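Long-range contacts in odorant-binding protein 1F (PDB 3FIQ), which belongs to the lipocalin family and, as a protein of the nasal epithelium, probably binds a wide variety of chemical odorants: residues Gly14-Tyr20 with Ala118-Leu124; Asp24-Lys28 with Asn104-Lys110; Leu35-Phe39 with Gln147-Asp153. One frame throughout, in Å; residues are numbered along the deposited sequence.

Contact 1. Residues Gly14-Tyr20 with Ala118-Leu124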
loop_
_atom_site.group_PDB
_atom_site.type_symbol
_atom_site.label_atom_id
_atom_site.label_comp_id
_atom_site.label_asym_id
_atom_site.label_seq_id
_atom_site.Cartn_x
_atom_site.Cartn_y
_atom_site.Cartn_z
ATOM N N GLY A 14 6.349 9.293 -9.494
ATOM C CA GLY A 14 5.467 9.122 -10.631
ATOM C C GLY A 14 4.132 8.548 -10.227
ATOM O O GLY A 14 3.873 8.420 -9.023
ATOM N N ASP A 15 3.330 8.172 -11.221
ATOM C CA ASP A 15 2.017 7.619 -10.948
ATOM C C ASP A 15 2.143 6.139 -10.609
ATOM O O ASP A 15 2.958 5.413 -11.180
ATOM C CB ASP A 15 1.179 7.768 -12.207
ATOM C CG ASP A 15 0.771 9.196 -12.522
ATOM O OD1 ASP A 15 0.803 10.099 -11.690
ATOM O OD2 ASP A 15 0.330 9.391 -13.696
ATOM N N TRP A 16 1.264 5.696 -9.704
ATOM C CA TRP A 16 1.186 4.308 -9.253
ATOM C C TRP A 16 -0.262 4.028 -9.012
ATOM O O TRP A 16 -1.054 4.915 -8.742
ATOM C CB TRP A 16 1.932 4.088 -7.927
ATOM C CG TRP A 16 3.429 4.135 -8.055
ATOM C CD1 TRP A 16 4.172 5.257 -8.028
ATOM C CD2 TRP A 16 4.331 3.050 -8.286
ATOM N NE1 TRP A 16 5.475 4.939 -8.206
ATOM C CE2 TRP A 16 5.593 3.582 -8.379
ATOM C CE3 TRP A 16 4.180 1.666 -8.367
ATOM C CZ2 TRP A 16 6.748 2.795 -8.563
ATOM C CZ3 TRP A 16 5.286 0.897 -8.541
ATOM C CH2 TRP A 16 6.556 1.441 -8.643
ATOM N N ARG A 17 -0.614 2.762 -9.083
ATOM C CA ARG A 17 -1.945 2.308 -8.756
ATOM C C ARG A 17 -1.855 1.132 -7.844
ATOM O O ARG A 17 -0.819 0.494 -7.697
ATOM C CB ARG A 17 -2.679 1.812 -10.034
ATOM C CG ARG A 17 -2.056 0.572 -10.702
ATOM C CD ARG A 17 -2.581 0.304 -12.124
ATOM N NE ARG A 17 -3.988 0.046 -12.120
ATOM C CZ ARG A 17 -4.829 0.115 -13.152
ATOM N NH1 ARG A 17 -4.401 0.403 -14.377
ATOM N NH2 ARG A 17 -6.130 -0.127 -12.946
ATOM N N THR A 18 -2.958 0.850 -7.157
ATOM C CA THR A 18 -3.020 -0.316 -6.286
ATOM C C THR A 18 -3.610 -1.464 -7.037
ATOM O O THR A 18 -4.761 -1.394 -7.525
ATOM C CB THR A 18 -3.869 -0.041 -5.080
ATOM O OG1 THR A 18 -3.359 1.074 -4.357
ATOM C CG2 THR A 18 -3.881 -1.261 -4.124
ATOM N N LEU A 19 -2.877 -2.578 -7.044
ATOM C CA LEU A 19 -3.366 -3.810 -7.662
ATOM C C LEU A 19 -4.065 -4.741 -6.702
ATOM O O LEU A 19 -5.174 -5.204 -6.989
ATOM C CB LEU A 19 -2.216 -4.557 -8.344
ATOM C CG LEU A 19 -1.446 -3.799 -9.430
ATOM C CD1 LEU A 19 -0.479 -4.729 -10.161
ATOM C CD2 LEU A 19 -2.389 -3.216 -10.419
ATOM N N TYR A 20 -3.441 -5.015 -5.533
ATOM C CA TYR A 20 -3.994 -5.908 -4.560
ATOM C C TYR A 20 -3.702 -5.363 -3.184
ATOM O O TYR A 20 -2.680 -4.717 -2.969
ATOM C CB TYR A 20 -3.347 -7.308 -4.628
ATOM C CG TYR A 20 -3.659 -8.087 -5.893
ATOM C CD1 TYR A 20 -4.779 -8.910 -5.938
ATOM C CD2 TYR A 20 -2.861 -7.985 -6.999
ATOM C CE1 TYR A 20 -5.091 -9.578 -7.132
ATOM C CE2 TYR A 20 -3.195 -8.619 -8.186
ATOM C CZ TYR A 20 -4.247 -9.457 -8.223
ATOM O OH TYR A 20 -4.540 -10.086 -9.421
ATOM N N ALA A 118 1.590 -2.142 -5.178
ATOM C CA ALA A 118 1.486 -0.929 -6.010
ATOM C C ALA A 118 2.137 -1.231 -7.360
ATOM O O ALA A 118 3.119 -1.950 -7.424
ATOM C CB ALA A 118 2.210 0.219 -5.359
ATOM N N GLY A 119 1.560 -0.687 -8.396
ATOM C CA GLY A 119 2.032 -0.957 -9.745
ATOM C C GLY A 119 2.044 0.205 -10.706
ATOM O O GLY A 119 1.289 1.122 -10.557
ATOM N N LYS A 120 2.865 0.048 -11.748
ATOM C CA LYS A 120 2.836 0.916 -12.939
ATOM C C LYS A 120 2.284 0.172 -14.109
ATOM O O LYS A 120 2.426 0.600 -15.235
ATOM C CB LYS A 120 4.194 1.504 -13.255
ATOM C CG LYS A 120 4.741 2.429 -12.196
ATOM C CD LYS A 120 6.064 3.039 -12.569
ATOM C CE LYS A 120 6.462 4.137 -11.641
ATOM N NZ LYS A 120 5.755 5.477 -11.741
ATOM N N ARG A 121 1.648 -0.952 -13.832
ATOM C CA ARG A 121 0.949 -1.751 -14.837
ATOM C C ARG A 121 -0.330 -2.342 -14.174
ATOM O O ARG A 121 -0.441 -2.290 -12.952
ATOM C CB ARG A 121 1.850 -2.857 -15.316
ATOM C CG ARG A 121 2.358 -3.758 -14.219
ATOM C CD ARG A 121 3.348 -4.675 -14.707
ATOM N NE ARG A 121 2.779 -5.560 -15.699
ATOM C CZ ARG A 121 3.472 -6.062 -16.708
ATOM N NH1 ARG A 121 4.748 -5.741 -16.858
ATOM N NH2 ARG A 121 2.889 -6.871 -17.554
ATOM N N GLU A 122 -1.204 -2.988 -14.952
ATOM C CA GLU A 122 -2.507 -3.363 -14.419
ATOM C C GLU A 122 -2.502 -4.741 -13.773
ATOM O O GLU A 122 -3.423 -5.071 -13.039
ATOM C CB GLU A 122 -3.608 -3.303 -15.500
ATOM C CG GLU A 122 -3.633 -4.406 -16.498
ATOM C CD GLU A 122 -4.998 -4.512 -17.181
ATOM O OE1 GLU A 122 -5.779 -3.530 -17.078
ATOM O OE2 GLU A 122 -5.270 -5.566 -17.807
ATOM N N ASP A 123 -1.517 -5.566 -14.059
ATOM C CA ASP A 123 -1.538 -6.965 -13.554
ATOM C C ASP A 123 -0.240 -7.434 -12.927
ATOM O O ASP A 123 0.820 -7.004 -13.329
ATOM C CB ASP A 123 -1.871 -7.962 -14.686
ATOM C CG ASP A 123 -1.075 -7.716 -15.991
ATOM O OD1 ASP A 123 0.162 -7.985 -16.073
ATOM O OD2 ASP A 123 -1.727 -7.297 -16.985
ATOM N N LEU A 124 -0.336 -8.360 -11.978
ATOM C CA LEU A 124 0.763 -9.241 -11.615
ATOM C C LEU A 124 0.807 -10.430 -12.552
ATOM O O LEU A 124 -0.234 -10.948 -13.028
ATOM C CB LEU A 124 0.593 -9.766 -10.179
ATOM C CG LEU A 124 0.705 -8.695 -9.087
ATOM C CD1 LEU A 124 0.560 -9.390 -7.701
ATOM C CD2 LEU A 124 2.025 -7.927 -9.202
HETATM O O HOH W 1 -3.177 -9.152 -11.652
#
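K120 leaves its backbone with CG anti to its own carbonyl carbon (chi1 -64°), runs extended as far as CE and turns only at the last bond (chi4 -74°), a course that lays it along one face of the W16 indole. CG stands 3.8 Å from the centroid of the W16 six-membered ring, a CH-pi contact almost on the ring normal, while NZ reaches over the five-membered ring in a cation-pi contact. The final bend delivers NZ to D15 O at 2.9 Å. W16 belongs to the Gly-x-Trp signature that opens the first barrel strand of lipocalins; many relatives cover this tryptophan with an arginine, and here a lysine does so. The indole NE1 is bound by V12 O. Antiparallel pairing of R17 with G119 closes the barrel: R17 N donates to G119 O at 2.9 Å, G119 N to R17 O at 2.7 Å. Farther along, L19 CD2 packs on R121 O at 3.3 Å, and L124 CD1 touches Y20 CD2 at 3.8 Å; a water joins Y20 OH to L124 N. The ammonium of K120 is thus shared between a carbonyl and a pi face, which probably fixes the flexible chain where the strand pairing ends.

Contact 2. Residues Asp24-Lys28 with Asn104-Lys110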
loop_
_atom_site.group_PDB
_atom_site.type_symbol
_atom_site.label_atom_id
_atom_site.label_comp_id
_atom_site.label_asym_id
_atom_site.label_seq_id
_atom_site.Cartn_x
_atom_site.Cartn_y
_atom_site.Cartn_z
ATOM N N ASP A 24 -4.937 -8.812 7.687
ATOM C CA ASP A 24 -5.517 -9.765 8.614
ATOM C C ASP A 24 -6.812 -9.350 9.249
ATOM O O ASP A 24 -7.468 -10.205 9.841
ATOM C CB ASP A 24 -4.502 -10.154 9.717
ATOM C CG ASP A 24 -3.982 -9.025 10.473
ATOM O OD1 ASP A 24 -4.241 -7.864 10.146
ATOM O OD2 ASP A 24 -3.164 -9.292 11.405
ATOM N N ASN A 25 -7.226 -8.099 9.107
ATOM C CA ASN A 25 -8.543 -7.585 9.508
ATOM C C ASN A 25 -9.238 -7.166 8.202
ATOM O O ASN A 25 -8.977 -6.095 7.642
ATOM C CB ASN A 25 -8.435 -6.420 10.488
ATOM C CG ASN A 25 -7.964 -6.830 11.863
ATOM O OD1 ASN A 25 -7.037 -6.212 12.451
ATOM N ND2 ASN A 25 -8.531 -7.927 12.377
ATOM N N VAL A 26 -10.105 -8.004 7.647
ATOM C CA VAL A 26 -10.560 -7.779 6.278
ATOM C C VAL A 26 -11.396 -6.525 6.130
ATOM O O VAL A 26 -11.404 -5.916 5.055
ATOM C CB VAL A 26 -11.342 -9.017 5.696
ATOM C CG1 VAL A 26 -12.599 -9.209 6.356
ATOM C CG2 VAL A 26 -11.491 -8.896 4.207
ATOM N N GLU A 27 -12.139 -6.152 7.174
ATOM C CA GLU A 27 -12.962 -4.977 7.101
ATOM C C GLU A 27 -12.130 -3.749 6.793
ATOM O O GLU A 27 -12.646 -2.765 6.256
ATOM C CB GLU A 27 -13.758 -4.783 8.375
ATOM C CG GLU A 27 -13.006 -4.372 9.543
ATOM C CD GLU A 27 -12.297 -5.505 10.294
ATOM O OE1 GLU A 27 -12.359 -6.744 9.936
ATOM O OE2 GLU A 27 -11.743 -5.053 11.326
ATOM N N LYS A 28 -10.826 -3.773 7.111
ATOM C CA LYS A 28 -10.015 -2.598 6.891
ATOM C C LYS A 28 -9.720 -2.417 5.426
ATOM O O LYS A 28 -9.415 -1.281 5.034
ATOM C CB LYS A 28 -8.684 -2.749 7.621
ATOM C CG LYS A 28 -8.810 -2.685 9.133
ATOM C CD LYS A 28 -9.070 -1.353 9.646
ATOM C CE LYS A 28 -9.070 -1.311 11.167
ATOM N NZ LYS A 28 -9.377 0.072 11.593
ATOM N N ASN A 104 -0.838 -0.970 10.645
ATOM C CA ASN A 104 -1.747 0.130 11.105
ATOM C C ASN A 104 -2.238 -0.152 12.457
ATOM O O ASN A 104 -2.735 -1.267 12.766
ATOM C CB ASN A 104 -2.895 0.254 10.141
ATOM C CG ASN A 104 -3.972 1.205 10.582
ATOM O OD1 ASN A 104 -4.954 0.782 11.188
ATOM N ND2 ASN A 104 -3.805 2.515 10.315
ATOM N N VAL A 105 -2.089 0.853 13.354
ATOM C CA VAL A 105 -2.683 0.793 14.688
ATOM C C VAL A 105 -3.727 1.831 14.776
ATOM O O VAL A 105 -3.444 3.029 14.723
ATOM C CB VAL A 105 -1.631 0.978 15.772
ATOM C CG1 VAL A 105 -2.248 0.886 17.129
ATOM C CG2 VAL A 105 -0.463 -0.024 15.563
ATOM N N ASP A 106 -4.976 1.390 14.769
ATOM C CA ASP A 106 -6.070 2.332 14.627
ATOM C C ASP A 106 -6.326 3.080 15.896
ATOM O O ASP A 106 -5.666 2.851 16.901
ATOM C CB ASP A 106 -7.269 1.708 13.963
ATOM C CG ASP A 106 -8.159 0.889 14.868
ATOM O OD1 ASP A 106 -8.027 0.963 16.088
ATOM O OD2 ASP A 106 -9.082 0.177 14.303
ATOM N N GLU A 107 -7.201 4.069 15.820
ATOM C CA GLU A 107 -7.444 4.907 17.019
ATOM C C GLU A 107 -7.896 4.121 18.209
ATOM O O GLU A 107 -7.718 4.540 19.388
ATOM C CB GLU A 107 -8.457 5.996 16.713
ATOM C CG GLU A 107 -7.911 7.088 15.802
ATOM C CD GLU A 107 -8.772 8.380 15.807
ATOM O OE1 GLU A 107 -10.017 8.300 15.989
ATOM O OE2 GLU A 107 -8.186 9.474 15.638
ATOM N N SER A 108 -8.480 2.973 17.946
ATOM C CA SER A 108 -9.011 2.147 19.040
ATOM C C SER A 108 -7.993 1.196 19.550
ATOM O O SER A 108 -8.251 0.472 20.516
ATOM C CB SER A 108 -10.231 1.345 18.615
ATOM O OG SER A 108 -9.859 0.266 17.770
ATOM N N GLY A 109 -6.827 1.193 18.927
ATOM C CA GLY A 109 -5.749 0.309 19.342
ATOM C C GLY A 109 -5.643 -1.013 18.573
ATOM O O GLY A 109 -4.744 -1.800 18.823
ATOM N N LYS A 110 -6.528 -1.236 17.635
ATOM C CA LYS A 110 -6.567 -2.472 16.893
ATOM C C LYS A 110 -5.406 -2.447 15.895
ATOM O O LYS A 110 -5.211 -1.485 15.143
ATOM C CB LYS A 110 -7.883 -2.618 16.159
ATOM C CG LYS A 110 -8.048 -3.917 15.381
ATOM C CD LYS A 110 -9.319 -3.927 14.538
ATOM C CE LYS A 110 -10.484 -4.568 15.245
ATOM N NZ LYS A 110 -11.327 -5.358 14.246
HETATM O O HOH W 2 -7.489 1.758 10.408
#
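The D106 carboxylate, which K28 reaches from the facing segment, is approached at its edge and from both faces. At the edge, K28 NZ meets the anti lone pair of OD2 at 2.7 Å in a salt bridge, and S108 OG donates a hydrogen bond to the syn lone pair of OD1 at 2.6 Å. Off the plane, S108 N comes to OD1 from one face (43° out) and K110 N from the opposite one (59° out). Three donors on OD1 would hold the group against rotation, with OD2 left pointing at the lysine. The E27 carboxylate is met differently: K110 NZ lies on the syn side of OE2, 3.0 Å away and somewhat out of the plane.

The bond from S108 N makes D106 the head of an Asx turn, which coincides with a type I beta turn from D106 to G109; D106 N also donates to K110 O. This is the tip of the hairpin linking strands 97-105 and 111-119. Opposite it stands the long loop after the first strand, which in lipocalins folds over the open end of the barrel, so the two salt bridges tie this loop to the hairpin.

K28 is folded near its root, at chi1 and chi2, and extended beyond, which carries NZ across to D106 at about a right angle. A water accepts from K28 NZ at 2.8 Å and donates to N104 OD1 at the same distance, while N104 ND2 is bound by N86 OD1 and S83 O. K110 comes from the other direction, its aliphatic part crossing N25. The two ammonium nitrogens, K28 NZ and K110 NZ, stay 6.4 Å apart, each with its own acid.

Contact 3. Residues Leu35-Phe39 with Gln147-Asp153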
loop_
_atom_site.group_PDB
_atom_site.type_symbol
_atom_site.label_atom_id
_atom_site.label_comp_id
_atom_site.label_asym_id
_atom_site.label_seq_id
_atom_site.Cartn_x
_atom_site.Cartn_y
_atom_site.Cartn_z
ATOM N N LEU A 35 -8.409 1.389 5.092
ATOM C CA LEU A 35 -7.139 1.118 4.443
ATOM C C LEU A 35 -7.259 0.667 2.970
ATOM O O LEU A 35 -6.241 0.170 2.396
ATOM C CB LEU A 35 -6.348 0.111 5.303
ATOM C CG LEU A 35 -6.183 0.481 6.779
ATOM C CD1 LEU A 35 -5.355 -0.566 7.516
ATOM C CD2 LEU A 35 -5.563 1.864 6.884
ATOM N N ARG A 36 -8.438 0.775 2.401
ATOM C CA ARG A 36 -8.602 0.367 0.983
ATOM C C ARG A 36 -8.181 1.540 0.110
ATOM O O ARG A 36 -9.012 2.270 -0.436
ATOM C CB ARG A 36 -10.014 -0.035 0.671
ATOM C CG ARG A 36 -10.216 -0.665 -0.685
ATOM C CD ARG A 36 -11.618 -1.024 -0.927
ATOM N NE ARG A 36 -11.829 -1.649 -2.263
ATOM C CZ ARG A 36 -11.775 -2.969 -2.512
ATOM N NH1 ARG A 36 -11.516 -3.865 -1.563
ATOM N NH2 ARG A 36 -12.100 -3.404 -3.761
ATOM N N ALA A 37 -6.866 1.657 -0.049
ATOM C CA ALA A 37 -6.272 2.814 -0.692
ATOM C C ALA A 37 -5.942 2.513 -2.123
ATOM O O ALA A 37 -5.167 1.553 -2.409
ATOM C CB ALA A 37 -4.986 3.142 -0.012
ATOM N N TYR A 38 -6.523 3.322 -3.004
ATOM C CA TYR A 38 -6.282 3.232 -4.468
ATOM C C TYR A 38 -5.173 4.257 -4.782
ATOM O O TYR A 38 -5.431 5.470 -4.861
ATOM C CB TYR A 38 -7.511 3.569 -5.244
ATOM C CG TYR A 38 -8.669 2.590 -5.135
ATOM C CD1 TYR A 38 -9.558 2.629 -4.047
ATOM C CD2 TYR A 38 -8.869 1.604 -6.114
ATOM C CE1 TYR A 38 -10.627 1.681 -3.974
ATOM C CE2 TYR A 38 -9.903 0.707 -6.042
ATOM C CZ TYR A 38 -10.778 0.750 -4.960
ATOM O OH TYR A 38 -11.844 -0.127 -4.878
ATOM N N PHE A 39 -3.927 3.778 -4.880
ATOM C CA PHE A 39 -2.812 4.723 -5.085
ATOM C C PHE A 39 -3.047 5.503 -6.346
ATOM O O PHE A 39 -3.652 5.024 -7.309
ATOM C CB PHE A 39 -1.481 3.952 -5.197
ATOM C CG PHE A 39 -0.809 3.690 -3.826
ATOM C CD1 PHE A 39 -1.533 3.492 -2.666
ATOM C CD2 PHE A 39 0.554 3.586 -3.738
ATOM C CE1 PHE A 39 -0.890 3.257 -1.416
ATOM C CE2 PHE A 39 1.169 3.331 -2.506
ATOM C CZ PHE A 39 0.455 3.149 -1.374
ATOM N N GLN A 147 -7.823 -8.618 -1.642
ATOM C CA GLN A 147 -8.691 -7.750 -2.445
ATOM C C GLN A 147 -7.960 -7.328 -3.702
ATOM O O GLN A 147 -6.848 -6.843 -3.653
ATOM C CB GLN A 147 -8.945 -6.444 -1.637
ATOM C CG GLN A 147 -9.464 -6.654 -0.261
ATOM C CD GLN A 147 -10.891 -7.210 -0.197
ATOM O OE1 GLN A 147 -11.786 -6.673 -0.820
ATOM N NE2 GLN A 147 -11.088 -8.323 0.573
ATOM N N HIS A 148 -8.572 -7.578 -4.858
ATOM C CA HIS A 148 -8.117 -7.120 -6.144
ATOM C C HIS A 148 -8.814 -5.821 -6.413
ATOM O O HIS A 148 -10.038 -5.780 -6.532
ATOM C CB HIS A 148 -8.534 -8.139 -7.164
ATOM C CG HIS A 148 -8.069 -7.873 -8.557
ATOM N ND1 HIS A 148 -8.814 -8.270 -9.644
ATOM C CD2 HIS A 148 -6.926 -7.345 -9.051
ATOM C CE1 HIS A 148 -8.172 -7.951 -10.758
ATOM N NE2 HIS A 148 -6.994 -7.425 -10.429
ATOM N N LEU A 149 -8.073 -4.744 -6.497
ATOM C CA LEU A 149 -8.636 -3.412 -6.644
ATOM C C LEU A 149 -8.811 -2.952 -8.084
ATOM O O LEU A 149 -9.537 -1.954 -8.325
ATOM C CB LEU A 149 -7.838 -2.353 -5.853
ATOM C CG LEU A 149 -8.324 -2.126 -4.406
ATOM C CD1 LEU A 149 -8.255 -3.412 -3.584
ATOM C CD2 LEU A 149 -7.558 -1.056 -3.736
ATOM N N VAL A 150 -8.173 -3.587 -9.048
ATOM C CA VAL A 150 -8.203 -3.078 -10.410
ATOM C C VAL A 150 -9.598 -2.841 -10.966
ATOM O O VAL A 150 -9.866 -1.762 -11.553
ATOM C CB VAL A 150 -7.365 -3.959 -11.327
ATOM C CG1 VAL A 150 -7.556 -3.556 -12.786
ATOM C CG2 VAL A 150 -5.908 -3.888 -10.901
ATOM N N PRO A 151 -10.524 -3.789 -10.756
ATOM C CA PRO A 151 -11.839 -3.589 -11.392
ATOM C C PRO A 151 -12.684 -2.457 -10.879
ATOM O O PRO A 151 -13.568 -1.970 -11.567
ATOM C CB PRO A 151 -12.569 -4.896 -11.085
ATOM C CG PRO A 151 -11.476 -5.879 -10.830
ATOM C CD PRO A 151 -10.443 -5.117 -10.115
ATOM N N THR A 152 -12.374 -1.974 -9.699
ATOM C CA THR A 152 -13.060 -0.810 -9.111
ATOM C C THR A 152 -12.204 0.454 -9.048
ATOM O O THR A 152 -12.571 1.433 -8.404
ATOM C CB THR A 152 -13.575 -1.118 -7.703
ATOM O OG1 THR A 152 -12.551 -1.558 -6.833
ATOM C CG2 THR A 152 -14.601 -2.234 -7.743
ATOM N N ASP A 153 -11.047 0.453 -9.711
ATOM C CA ASP A 153 -10.165 1.614 -9.686
ATOM C C ASP A 153 -10.592 2.549 -10.777
ATOM O O ASP A 153 -10.283 2.361 -11.990
ATOM C CB ASP A 153 -8.730 1.152 -9.909
ATOM C CG ASP A 153 -7.725 2.325 -9.859
ATOM O OD1 ASP A 153 -8.184 3.469 -9.878
ATOM O OD2 ASP A 153 -6.520 2.082 -9.887
HETATM O O HOH W 3 -11.706 -6.214 -4.074
HETATM O O HOH W 4 -5.161 2.646 -7.502
#
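Y38 OH and T152 OG1 are 2.5 Å apart, a short hydrogen bond in which either hydroxyl could be the donor; the T152 oxygen lies at the edge of the phenol ring, in its plane. A weak bond from R36 NH2 reaches the same Y38 oxygen. The contact joins the start of the second barrel strand of the lipocalin fold to the segment after the C-terminal helix, where the short strand 147-148 pairs with strand 14-23 and a 3-10 turn follows.

L149 sets one methyl on each of two flat groups. Its CD1 sits above the centre of the R36 guanidinium, 3.7 Å from CZ, and its CD2 above the centre of the Y38 ring, 3.7 Å from the centroid and 11° off the normal. R36 can slide past this leucine because it is stretched from CB to NE, with chi1 at -171°. At its end NH1 donates to Q147 OE1 at 2.9 Å, close to the guanidinium plane, although the Q147 amide is turned 70° against that plane. NH1 is also bound by V29 O, and NH2 donates a hydrogen bond to a water that in turn donates to Q147 OE1 and H148 O. A leucine in place of this arginine would probably leave Q147 OE1 without its charged donor and the water without the hydrogen bond it accepts from NH2.

Beyond the Y38 ring, whose CD2 packs on D153 CB, a second water donates to F39 O and to D153 OD2, 2.8 Å from each.

All three contacts belong to one lipocalin barrel, the fold whose interior forms the ligand cavity in this family. Contacts 1 and 3 are near neighbours, their centres about 10 Å apart, and meet at strand 14-23, which carries one segment of contact 1 and pairs with strands 38-44 and 147-148 of contact 3: T18 OG1 lies 2.7 Å from A37 O and 2.8 Å from F39 N, both probable hydrogen bonds, and the Y20 ring stacks on H148. Contact 2 lies about 24 Å from contact 1, centre to centre, across the middle of the chain, and about 18 Å from contact 3. A probable hydrogen bond of 2.9 Å between K28 O and L35 N links contacts 2 and 3, and L35 CD1 packs on N104 CB.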